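PDB 6O1W: DNA translocase coupling protein, which probably binds DNA and ATP as an FtsK/SpoIIIE-type translocase that couples plasmid DNA to the conjugation machinery. Local coordinates for residues L31-E36 with E44-S49; T40-I45 with I84-A89; I51-W56 with I74-S79. One frame throughout, in Å; residues are numbered along the deposited sequence.

Contact 1: residues L31-E36 with E44-S49. With BGC (beta-D-glucopyranose), chain D.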
loop_
_atom_site.group_PDB
_atom_site.type_symbol
_atom_site.label_atom_id
_atom_site.label_comp_id
_atom_site.label_asym_id
_atom_site.label_seq_id
_atom_site.Cartn_x
_atom_site.Cartn_y
_atom_site.Cartn_z
ATOM N N LEU A 31 -19.091 0.043 -30.069
ATOM C CA LEU A 31 -18.509 -0.632 -28.914
ATOM C C LEU A 31 -17.868 -1.948 -29.382
ATOM O O LEU A 31 -18.571 -2.826 -29.903
ATOM C CB LEU A 31 -19.568 -0.923 -27.834
ATOM C CG LEU A 31 -19.048 -1.657 -26.581
ATOM C CD1 LEU A 31 -18.158 -0.768 -25.745
ATOM C CD2 LEU A 31 -20.190 -2.218 -25.749
ATOM N N LYS A 32 -16.538 -2.061 -29.220
ATOM C CA LYS A 32 -15.795 -3.261 -29.598
ATOM C C LYS A 32 -15.657 -4.166 -28.397
ATOM O O LYS A 32 -15.772 -5.386 -28.542
ATOM C CB LYS A 32 -14.405 -2.911 -30.180
ATOM C CG LYS A 32 -14.450 -2.151 -31.516
ATOM C CD LYS A 32 -15.297 -2.834 -32.635
ATOM C CE LYS A 32 -14.630 -4.056 -33.242
ATOM N NZ LYS A 32 -13.441 -3.717 -34.073
ATOM N N SER A 33 -15.409 -3.574 -27.207
ATOM C CA SER A 33 -15.265 -4.308 -25.949
ATOM C C SER A 33 -15.335 -3.416 -24.726
ATOM O O SER A 33 -14.919 -2.256 -24.752
ATOM C CB SER A 33 -13.964 -5.112 -25.913
ATOM O OG SER A 33 -12.813 -4.306 -26.092
ATOM N N PHE A 34 -15.864 -3.988 -23.645
ATOM C CA PHE A 34 -15.988 -3.368 -22.338
ATOM C C PHE A 34 -15.382 -4.392 -21.365
ATOM O O PHE A 34 -15.981 -5.450 -21.152
ATOM C CB PHE A 34 -17.471 -3.104 -22.027
ATOM C CG PHE A 34 -17.686 -2.294 -20.770
ATOM C CD1 PHE A 34 -17.618 -2.893 -19.513
ATOM C CD2 PHE A 34 -17.925 -0.930 -20.838
ATOM C CE1 PHE A 34 -17.770 -2.137 -18.349
ATOM C CE2 PHE A 34 -18.081 -0.176 -19.674
ATOM C CZ PHE A 34 -18.030 -0.790 -18.437
ATOM N N ILE A 35 -14.168 -4.110 -20.838
ATOM C CA ILE A 35 -13.430 -4.980 -19.901
ATOM C C ILE A 35 -13.348 -4.279 -18.544
ATOM O O ILE A 35 -12.653 -3.287 -18.404
ATOM C CB ILE A 35 -12.009 -5.386 -20.441
ATOM C CG1 ILE A 35 -12.118 -6.124 -21.803
ATOM C CG2 ILE A 35 -11.241 -6.256 -19.406
ATOM C CD1 ILE A 35 -10.776 -6.377 -22.547
ATOM N N GLU A 36 -14.088 -4.785 -17.566
ATOM C CA GLU A 36 -14.147 -4.269 -16.207
ATOM C C GLU A 36 -13.100 -4.955 -15.315
ATOM O O GLU A 36 -12.934 -6.165 -15.406
ATOM C CB GLU A 36 -15.574 -4.488 -15.651
ATOM C CG GLU A 36 -15.653 -4.767 -14.151
ATOM C CD GLU A 36 -16.418 -3.806 -13.258
ATOM O OE1 GLU A 36 -17.344 -4.273 -12.556
ATOM O OE2 GLU A 36 -16.076 -2.600 -13.227
ATOM N N GLU A 44 -12.017 -0.697 -19.258
ATOM C CA GLU A 44 -11.347 -0.456 -20.526
ATOM C C GLU A 44 -12.452 -0.553 -21.585
ATOM O O GLU A 44 -13.041 -1.630 -21.782
ATOM C CB GLU A 44 -10.227 -1.482 -20.765
ATOM C CG GLU A 44 -9.387 -1.197 -21.997
ATOM C CD GLU A 44 -8.620 -2.403 -22.511
ATOM O OE1 GLU A 44 -9.258 -3.317 -23.085
ATOM O OE2 GLU A 44 -7.379 -2.433 -22.348
ATOM N N ILE A 45 -12.815 0.606 -22.168
ATOM C CA ILE A 45 -13.867 0.678 -23.168
ATOM C C ILE A 45 -13.230 0.965 -24.506
ATOM O O ILE A 45 -12.539 1.974 -24.660
ATOM C CB ILE A 45 -14.999 1.675 -22.827
ATOM C CG1 ILE A 45 -15.328 1.700 -21.310
ATOM C CG2 ILE A 45 -16.244 1.352 -23.652
ATOM C CD1 ILE A 45 -16.116 3.002 -20.868
ATOM N N THR A 46 -13.443 0.059 -25.468
ATOM C CA THR A 46 -12.855 0.185 -26.789
ATOM C C THR A 46 -13.934 0.512 -27.781
ATOM O O THR A 46 -14.927 -0.208 -27.879
ATOM C CB THR A 46 -12.082 -1.102 -27.140
ATOM O OG1 THR A 46 -11.187 -1.386 -26.076
ATOM C CG2 THR A 46 -11.321 -0.992 -28.441
ATOM N N PHE A 47 -13.717 1.590 -28.551
ATOM C CA PHE A 47 -14.637 2.051 -29.585
ATOM C C PHE A 47 -13.972 2.109 -30.935
ATOM O O PHE A 47 -12.799 2.483 -31.053
ATOM C CB PHE A 47 -15.200 3.450 -29.247
ATOM C CG PHE A 47 -16.192 3.495 -28.104
ATOM C CD1 PHE A 47 -17.504 3.044 -28.277
ATOM C CD2 PHE A 47 -15.843 4.049 -26.885
ATOM C CE1 PHE A 47 -18.429 3.123 -27.238
ATOM C CE2 PHE A 47 -16.772 4.136 -25.846
ATOM C CZ PHE A 47 -18.050 3.653 -26.021
ATOM N N GLU A 48 -14.759 1.812 -31.964
ATOM C CA GLU A 48 -14.340 1.947 -33.333
ATOM C C GLU A 48 -15.160 3.045 -33.995
ATOM O O GLU A 48 -16.399 3.014 -33.949
ATOM C CB GLU A 48 -14.469 0.641 -34.101
ATOM C CG GLU A 48 -13.728 0.718 -35.426
ATOM C CD GLU A 48 -13.984 -0.419 -36.391
ATOM O OE1 GLU A 48 -14.684 -1.387 -36.014
ATOM O OE2 GLU A 48 -13.482 -0.336 -37.536
ATOM N N SER A 49 -14.467 4.009 -34.629
ATOM C CA SER A 49 -15.098 5.143 -35.339
ATOM C C SER A 49 -14.089 5.887 -36.224
ATOM O O SER A 49 -12.890 5.675 -36.105
ATOM C CB SER A 49 -15.702 6.140 -34.337
ATOM O OG SER A 49 -14.668 6.841 -33.679
HETATM C C2 BGC D . -5.396 -3.074 -18.023
HETATM C C3 BGC D . -5.689 -4.208 -17.042
HETATM C C4 BGC D . -7.114 -4.108 -16.505
HETATM C C5 BGC D . -8.109 -3.985 -17.657
HETATM C C6 BGC D . -9.528 -3.728 -17.202
HETATM C C1 BGC D . -6.473 -2.998 -19.100
HETATM O O1 BGC D . -6.232 -1.879 -19.882
HETATM O O2 BGC D . -4.136 -3.256 -18.659
HETATM O O3 BGC D . -4.770 -4.147 -15.954
HETATM O O4 BGC D . -7.435 -5.231 -15.686
HETATM O O5 BGC D . -7.752 -2.871 -18.487
HETATM O O6 BGC D . -9.661 -2.440 -16.611
HETATM O O HOH W 1 -11.787 -2.961 -23.988
#

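Contact 2: residues T40-I45 with I84-A89. With BGC (beta-D-glucopyranose), chain D.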
loop_
_atom_site.group_PDB
_atom_site.type_symbol
_atom_site.label_atom_id
_atom_site.label_comp_id
_atom_site.label_asym_id
_atom_site.label_seq_id
_atom_site.Cartn_x
_atom_site.Cartn_y
_atom_site.Cartn_z
ATOM N N THR A 40 -10.286 -3.218 -8.888
ATOM C CA THR A 40 -9.981 -1.780 -8.988
ATOM C C THR A 40 -11.162 -0.933 -9.417
ATOM O O THR A 40 -11.145 0.274 -9.193
ATOM C CB THR A 40 -8.783 -1.509 -9.905
ATOM O OG1 THR A 40 -9.170 -1.749 -11.264
ATOM C CG2 THR A 40 -7.553 -2.354 -9.551
ATOM N N ARG A 41 -12.156 -1.544 -10.087
ATOM C CA ARG A 41 -13.357 -0.897 -10.640
ATOM C C ARG A 41 -12.986 0.084 -11.780
ATOM O O ARG A 41 -13.696 1.054 -12.051
ATOM C CB ARG A 41 -14.247 -0.266 -9.548
ATOM C CG ARG A 41 -14.823 -1.303 -8.581
ATOM C CD ARG A 41 -16.319 -1.493 -8.752
ATOM N NE ARG A 41 -17.024 -1.270 -7.486
ATOM C CZ ARG A 41 -18.094 -0.489 -7.336
ATOM N NH1 ARG A 41 -18.621 0.138 -8.383
ATOM N NH2 ARG A 41 -18.651 -0.343 -6.140
ATOM N N ILE A 42 -11.875 -0.208 -12.465
ATOM C CA ILE A 42 -11.405 0.574 -13.611
ATOM C C ILE A 42 -11.778 -0.273 -14.829
ATOM O O ILE A 42 -11.453 -1.468 -14.853
ATOM C CB ILE A 42 -9.874 0.860 -13.573
ATOM C CG1 ILE A 42 -9.479 1.677 -12.329
ATOM C CG2 ILE A 42 -9.416 1.575 -14.869
ATOM C CD1 ILE A 42 -7.920 1.589 -11.981
ATOM N N ASP A 43 -12.448 0.357 -15.815
ATOM C CA ASP A 43 -12.928 -0.238 -17.060
ATOM C C ASP A 43 -12.085 0.166 -18.256
ATOM O O ASP A 43 -11.544 1.257 -18.286
ATOM C CB ASP A 43 -14.396 0.192 -17.329
ATOM C CG ASP A 43 -15.360 -0.065 -16.174
ATOM O OD1 ASP A 43 -15.562 -1.242 -15.819
ATOM O OD2 ASP A 43 -15.909 0.911 -15.629
ATOM N N GLU A 44 -12.017 -0.697 -19.258
ATOM C CA GLU A 44 -11.347 -0.456 -20.526
ATOM C C GLU A 44 -12.452 -0.553 -21.585
ATOM O O GLU A 44 -13.041 -1.630 -21.782
ATOM C CB GLU A 44 -10.227 -1.482 -20.765
ATOM C CG GLU A 44 -9.387 -1.197 -21.997
ATOM C CD GLU A 44 -8.620 -2.403 -22.511
ATOM O OE1 GLU A 44 -9.258 -3.317 -23.085
ATOM O OE2 GLU A 44 -7.379 -2.433 -22.348
ATOM N N ILE A 45 -12.815 0.606 -22.168
ATOM C CA ILE A 45 -13.867 0.678 -23.168
ATOM C C ILE A 45 -13.230 0.965 -24.506
ATOM O O ILE A 45 -12.539 1.974 -24.660
ATOM C CB ILE A 45 -14.999 1.675 -22.827
ATOM C CG1 ILE A 45 -15.328 1.700 -21.310
ATOM C CG2 ILE A 45 -16.244 1.352 -23.652
ATOM C CD1 ILE A 45 -16.116 3.002 -20.868
ATOM N N ILE A 84 -9.372 3.802 -27.039
ATOM C CA ILE A 84 -9.410 3.017 -25.812
ATOM C C ILE A 84 -9.539 4.012 -24.683
ATOM O O ILE A 84 -8.682 4.891 -24.543
ATOM C CB ILE A 84 -8.120 2.157 -25.658
ATOM C CG1 ILE A 84 -7.946 1.173 -26.851
ATOM C CG2 ILE A 84 -8.099 1.447 -24.281
ATOM C CD1 ILE A 84 -6.607 0.433 -26.955
ATOM N N ILE A 85 -10.611 3.881 -23.894
ATOM C CA ILE A 85 -10.886 4.771 -22.774
ATOM C C ILE A 85 -10.684 3.975 -21.493
ATOM O O ILE A 85 -11.206 2.855 -21.381
ATOM C CB ILE A 85 -12.340 5.317 -22.859
ATOM C CG1 ILE A 85 -12.626 6.006 -24.218
ATOM C CG2 ILE A 85 -12.682 6.254 -21.661
ATOM C CD1 ILE A 85 -14.095 6.302 -24.475
ATOM N N LYS A 86 -9.914 4.546 -20.537
ATOM C CA LYS A 86 -9.751 3.992 -19.209
ATOM C C LYS A 86 -10.656 4.847 -18.343
ATOM O O LYS A 86 -10.567 6.076 -18.378
ATOM C CB LYS A 86 -8.270 4.036 -18.753
ATOM C CG LYS A 86 -7.289 3.163 -19.583
ATOM C CD LYS A 86 -7.705 1.674 -19.814
ATOM C CE LYS A 86 -8.006 0.866 -18.562
ATOM N NZ LYS A 86 -6.879 0.868 -17.610
ATOM N N SER A 87 -11.628 4.230 -17.685
ATOM C CA SER A 87 -12.599 5.000 -16.891
ATOM C C SER A 87 -13.079 4.283 -15.651
ATOM O O SER A 87 -12.831 3.096 -15.503
ATOM C CB SER A 87 -13.814 5.379 -17.742
ATOM O OG SER A 87 -14.468 4.228 -18.251
HETATM N N MSE A 88 -13.831 4.995 -14.808
HETATM C CA MSE A 88 -14.478 4.479 -13.607
HETATM C C MSE A 88 -15.902 4.989 -13.625
HETATM O O MSE A 88 -16.114 6.171 -13.895
HETATM C CB MSE A 88 -13.766 4.982 -12.334
HETATM C CG MSE A 88 -12.455 4.259 -12.062
HETATM SE SE MSE A 88 -11.516 4.956 -10.496
HETATM C CE MSE A 88 -12.830 4.500 -9.104
ATOM N N ALA A 89 -16.880 4.106 -13.367
ATOM C CA ALA A 89 -18.306 4.452 -13.336
ATOM C C ALA A 89 -18.554 5.478 -12.227
ATOM O O ALA A 89 -17.897 5.399 -11.187
ATOM C CB ALA A 89 -19.127 3.196 -13.055
HETATM C C2 BGC D . -5.396 -3.074 -18.023
HETATM C C3 BGC D . -5.689 -4.208 -17.042
HETATM C C4 BGC D . -7.114 -4.108 -16.505
HETATM C C5 BGC D . -8.109 -3.985 -17.657
HETATM C C6 BGC D . -9.528 -3.728 -17.202
HETATM C C1 BGC D . -6.473 -2.998 -19.100
HETATM O O1 BGC D . -6.232 -1.879 -19.882
HETATM O O2 BGC D . -4.136 -3.256 -18.659
HETATM O O3 BGC D . -4.770 -4.147 -15.954
HETATM O O4 BGC D . -7.435 -5.231 -15.686
HETATM O O5 BGC D . -7.752 -2.871 -18.487
HETATM O O6 BGC D . -9.661 -2.440 -16.611
HETATM O O HOH W 2 -16.239 1.246 -12.911
#

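Contact 3: residues I51-W56 with I74-S79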
loop_
_atom_site.group_PDB
_atom_site.type_symbol
_atom_site.label_atom_id
_atom_site.label_comp_id
_atom_site.label_asym_id
_atom_site.label_seq_id
_atom_site.Cartn_x
_atom_site.Cartn_y
_atom_site.Cartn_z
ATOM N N ILE A 51 -13.847 9.183 -35.920
ATOM C CA ILE A 51 -13.657 10.458 -35.217
ATOM C C ILE A 51 -12.221 10.535 -34.687
ATOM O O ILE A 51 -11.797 9.639 -33.947
ATOM C CB ILE A 51 -14.733 10.702 -34.120
ATOM C CG1 ILE A 51 -16.160 10.595 -34.707
ATOM C CG2 ILE A 51 -14.520 12.052 -33.433
ATOM C CD1 ILE A 51 -17.235 10.315 -33.713
ATOM N N PRO A 52 -11.459 11.598 -35.050
ATOM C CA PRO A 52 -10.066 11.693 -34.574
ATOM C C PRO A 52 -9.940 11.767 -33.041
ATOM O O PRO A 52 -10.845 12.268 -32.356
ATOM C CB PRO A 52 -9.512 12.945 -35.287
ATOM C CG PRO A 52 -10.697 13.688 -35.817
ATOM C CD PRO A 52 -11.830 12.731 -35.936
ATOM N N ILE A 53 -8.844 11.220 -32.508
ATOM C CA ILE A 53 -8.542 11.169 -31.076
ATOM C C ILE A 53 -8.630 12.562 -30.392
ATOM O O ILE A 53 -9.110 12.651 -29.269
ATOM C CB ILE A 53 -7.174 10.461 -30.813
ATOM C CG1 ILE A 53 -6.945 10.145 -29.329
ATOM C CG2 ILE A 53 -5.990 11.265 -31.382
ATOM C CD1 ILE A 53 -7.639 9.021 -28.793
ATOM N N GLU A 54 -8.179 13.627 -31.090
ATOM C CA GLU A 54 -8.197 15.005 -30.596
ATOM C C GLU A 54 -9.635 15.507 -30.429
ATOM O O GLU A 54 -9.903 16.243 -29.480
ATOM C CB GLU A 54 -7.307 15.959 -31.426
ATOM C CG GLU A 54 -7.161 15.610 -32.902
ATOM C CD GLU A 54 -6.155 14.525 -33.243
ATOM O OE1 GLU A 54 -4.957 14.683 -32.915
ATOM O OE2 GLU A 54 -6.572 13.511 -33.846
ATOM N N THR A 55 -10.564 15.035 -31.281
ATOM C CA THR A 55 -11.984 15.345 -31.121
ATOM C C THR A 55 -12.571 14.592 -29.881
ATOM O O THR A 55 -13.224 15.227 -29.058
ATOM C CB THR A 55 -12.747 15.140 -32.413
ATOM O OG1 THR A 55 -12.177 16.018 -33.382
ATOM C CG2 THR A 55 -14.249 15.464 -32.261
ATOM N N TRP A 56 -12.238 13.283 -29.694
ATOM C CA TRP A 56 -12.654 12.529 -28.503
ATOM C C TRP A 56 -12.148 13.268 -27.257
ATOM O O TRP A 56 -12.876 13.361 -26.263
ATOM C CB TRP A 56 -12.052 11.095 -28.486
ATOM C CG TRP A 56 -12.743 10.104 -29.383
ATOM C CD1 TRP A 56 -12.525 9.909 -30.714
ATOM C CD2 TRP A 56 -13.735 9.138 -28.993
ATOM N NE1 TRP A 56 -13.299 8.864 -31.177
ATOM C CE2 TRP A 56 -14.071 8.391 -30.151
ATOM C CE3 TRP A 56 -14.427 8.878 -27.792
ATOM C CZ2 TRP A 56 -15.025 7.366 -30.130
ATOM C CZ3 TRP A 56 -15.391 7.881 -27.778
ATOM C CH2 TRP A 56 -15.684 7.136 -28.938
ATOM N N ILE A 74 -7.751 8.612 -22.533
ATOM C CA ILE A 74 -8.210 8.186 -23.854
ATOM C C ILE A 74 -6.946 7.998 -24.674
ATOM O O ILE A 74 -6.102 8.890 -24.695
ATOM C CB ILE A 74 -9.258 9.100 -24.548
ATOM C CG1 ILE A 74 -10.455 9.386 -23.615
ATOM C CG2 ILE A 74 -9.744 8.455 -25.852
ATOM C CD1 ILE A 74 -11.819 9.935 -24.314
ATOM N N GLU A 75 -6.775 6.827 -25.280
ATOM C CA GLU A 75 -5.619 6.545 -26.143
ATOM C C GLU A 75 -6.034 5.946 -27.480
ATOM O O GLU A 75 -7.051 5.255 -27.563
ATOM C CB GLU A 75 -4.568 5.661 -25.430
ATOM C CG GLU A 75 -4.967 4.208 -25.206
ATOM C CD GLU A 75 -3.948 3.331 -24.498
ATOM O OE1 GLU A 75 -4.105 3.104 -23.275
ATOM O OE2 GLU A 75 -3.005 2.854 -25.170
ATOM N N GLN A 76 -5.230 6.187 -28.522
ATOM C CA GLN A 76 -5.438 5.596 -29.834
ATOM C C GLN A 76 -4.991 4.128 -29.725
ATOM O O GLN A 76 -3.987 3.843 -29.072
ATOM C CB GLN A 76 -4.601 6.335 -30.896
ATOM C CG GLN A 76 -5.064 6.079 -32.337
ATOM C CD GLN A 76 -6.165 7.019 -32.762
ATOM O OE1 GLN A 76 -7.357 6.687 -32.731
ATOM N NE2 GLN A 76 -5.795 8.211 -33.183
ATOM N N GLY A 77 -5.767 3.219 -30.305
ATOM C CA GLY A 77 -5.463 1.792 -30.314
ATOM C C GLY A 77 -4.573 1.423 -31.488
ATOM O O GLY A 77 -3.762 2.253 -31.927
ATOM N N ALA A 78 -4.735 0.181 -32.027
ATOM C CA ALA A 78 -3.951 -0.326 -33.169
ATOM C C ALA A 78 -3.970 0.632 -34.356
ATOM O O ALA A 78 -2.904 0.983 -34.867
ATOM C CB ALA A 78 -4.462 -1.691 -33.604
ATOM N N SER A 79 -5.174 1.091 -34.760
ATOM C CA SER A 79 -5.347 2.015 -35.883
ATOM C C SER A 79 -5.878 3.372 -35.433
ATOM O O SER A 79 -6.177 3.566 -34.252
ATOM C CB SER A 79 -6.297 1.417 -36.919
ATOM O OG SER A 79 -7.656 1.614 -36.567
#

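Contact 1: residues L31-E36 with E44-S49
Strands 30-36 and 43-48 form a beta hairpin with a classic bulge, where Lys32 and Ser33 lie opposite Thr46. Lys32 N gives Thr46 O a firm bond of 2.8 Å, while Ser33 N reaches the same oxygen only weakly. Beyond the bulge the antiparallel ladder is regular: Thr46 N bonds to Ser33 O, and Ile35 and Glu44 exchange a reciprocal pair of backbone bonds. On the face bearing Ser33, Ile35, Glu44 and Thr46, one water gathers the polar groups, 2.7 Å from Ser33 OG and the same distance from Thr46 OG1; the same water also lies within hydrogen-bonding distance of Glu44 OE1 and of Glu44 O. Glu44 CG is anti to the backbone N (chi1 -174°), and the chain runs on extended alongside Ile35, so that OE2 accepts the 2.8 Å bond from O1 of the bound glucose while Ile35 CD1 touches OE1. Lys32, by contrast, is folded at every torsion beyond CB. Its CG and CD lie against Glu48 CB before NZ meets OE1 from above the carboxylate plane at 3.3 Å, a salt bridge; Arg81 takes the other oxygen, OE2. The reverse face is apolar. Leu31 CD1 presses on Ile45 CG2 at 3.5 Å, and the Phe34 ring lies beside Ile45 with CE2 3.7 Å from its CG1. Helix 7-18 covers these residues through Tyr12. This is an antiparallel hairpin with a classic bulge, its strand 30-36 forming one edge of the four-stranded sheet.

Contact 2: residues T40-I45 with I84-A89
Four backbone hydrogen bonds join residues 43-45 to 85-87: Asp43 and Ser87 exchange one pair, Ile45 and Ile85 the other. The Asp43 N to Ser87 O bond is 2.8 Å long and nearly straight, at 175°. Between these pairs, Glu44 and Lys86 form a non-hydrogen-bonded pair whose side chains share a face. The Lys86 chain is kinked at each torsion past CB and curls back, with CE 3.9 Å from Glu44 CB and NZ reaching Ile42 CG2. Its ammonium stays 5.8 Å from Glu44 OE2, too far for a salt bridge, and has a weak, long ion pair with Asp319. The glucose lies over this face, its O6 giving a 2.7 Å hydrogen bond to Ile42 O and its O1 approaching Lys86 CE. On the other face, Ile45 CD1 comes within 3.3 Å of Ser87 OG; this buried hydroxyl has no hydrogen-bonding partner in the model. Past the last backbone pair, a water takes over the bridging: it donates to Asp43 OD2 and to Arg41 O, and accepts from Ala89 N at 3.0 Å. Selenomethionine Met88 packs its CG against Arg41 O and Ile42 CG1. In the next shell Asp91 pairs with the Arg41 guanidinium, and Asp37, Lys318 and Asp319 complete the hydrogen bonding of the sugar. The two strands are the inner pair of the four-stranded sheet, flanked by strands 30-36 and 69-76, and Ile42 and Met88 reach across to Gln337 of strand 334-340 in the ten-stranded sheet.

Contact 3: residues I51-W56 with I74-S79
Ile53, in the first turn of helix 53-58, points at the edge strand 69-76 of the four-stranded antiparallel sheet, a helix-on-sheet contact without cross-segment hydrogen bonds. Pro52 occupies the N-cap position, and its carbonyl oxygen accepts a 3.2 Å bond from Trp56 N, so the turn starts immediately before Ile53. From the backbone outward, Ile53 CB meets the amide end of Gln76, whose side chain runs aslant to that of Ile53. CG2 touches the same amide group. The other branch, CG1, is anti to the backbone N (chi1 -169°) and carries CD1 over to the strand. There CD1 lies 3.7 Å from Ile74 CG2 and equally close to the carbonyl carbon of Glu75, so the methyl touches both a side chain and the strand backbone. The two isoleucines overlap while pointing opposite ways. Ile74 directs its other branch one helical turn farther on, where its CD1 approaches Trp56 CB at 4.3 Å and Trp56 O at 4.1 Å. The Trp56 indole also meets the rings of Phe21 and Phe47, and Leu63 of helix 60-67 touches it. Val83 of strand 82-89 joins in from the sheet, touching Ile53, Trp56 and Gln76, while Ile60 packs on Ile74. The contact thus ties the helix that follows strand 43-48 to the returning strand 69-76. Trp56 NE1 is shared between two weak hydrogen bonds, one to Ser49 OG and one of 3.2 Å to Ile51 O, which sits at the edge of the indole, in its plane.

From the N terminus, helix 7-18 leads into strand 30-36, and contact 1 closes the short hairpin loop to strand 43-48. Contact 2 begins in that loop and shares Glu44 and Ile45 with contact 1, so the two overlap along the chain and use opposite edges of one strand. The chain then leaves through helix 53-58 and helix 60-67 before returning as strand 69-76; contact 3 closes this excursion and is nested within the longer loop that contact 2 completes at strand 82-89. Phe47 of contact 1 packs on Trp56 of contact 3 and on Ile85 of contact 2, joining all three, while contacts 1 and 2 both reach the same glucose.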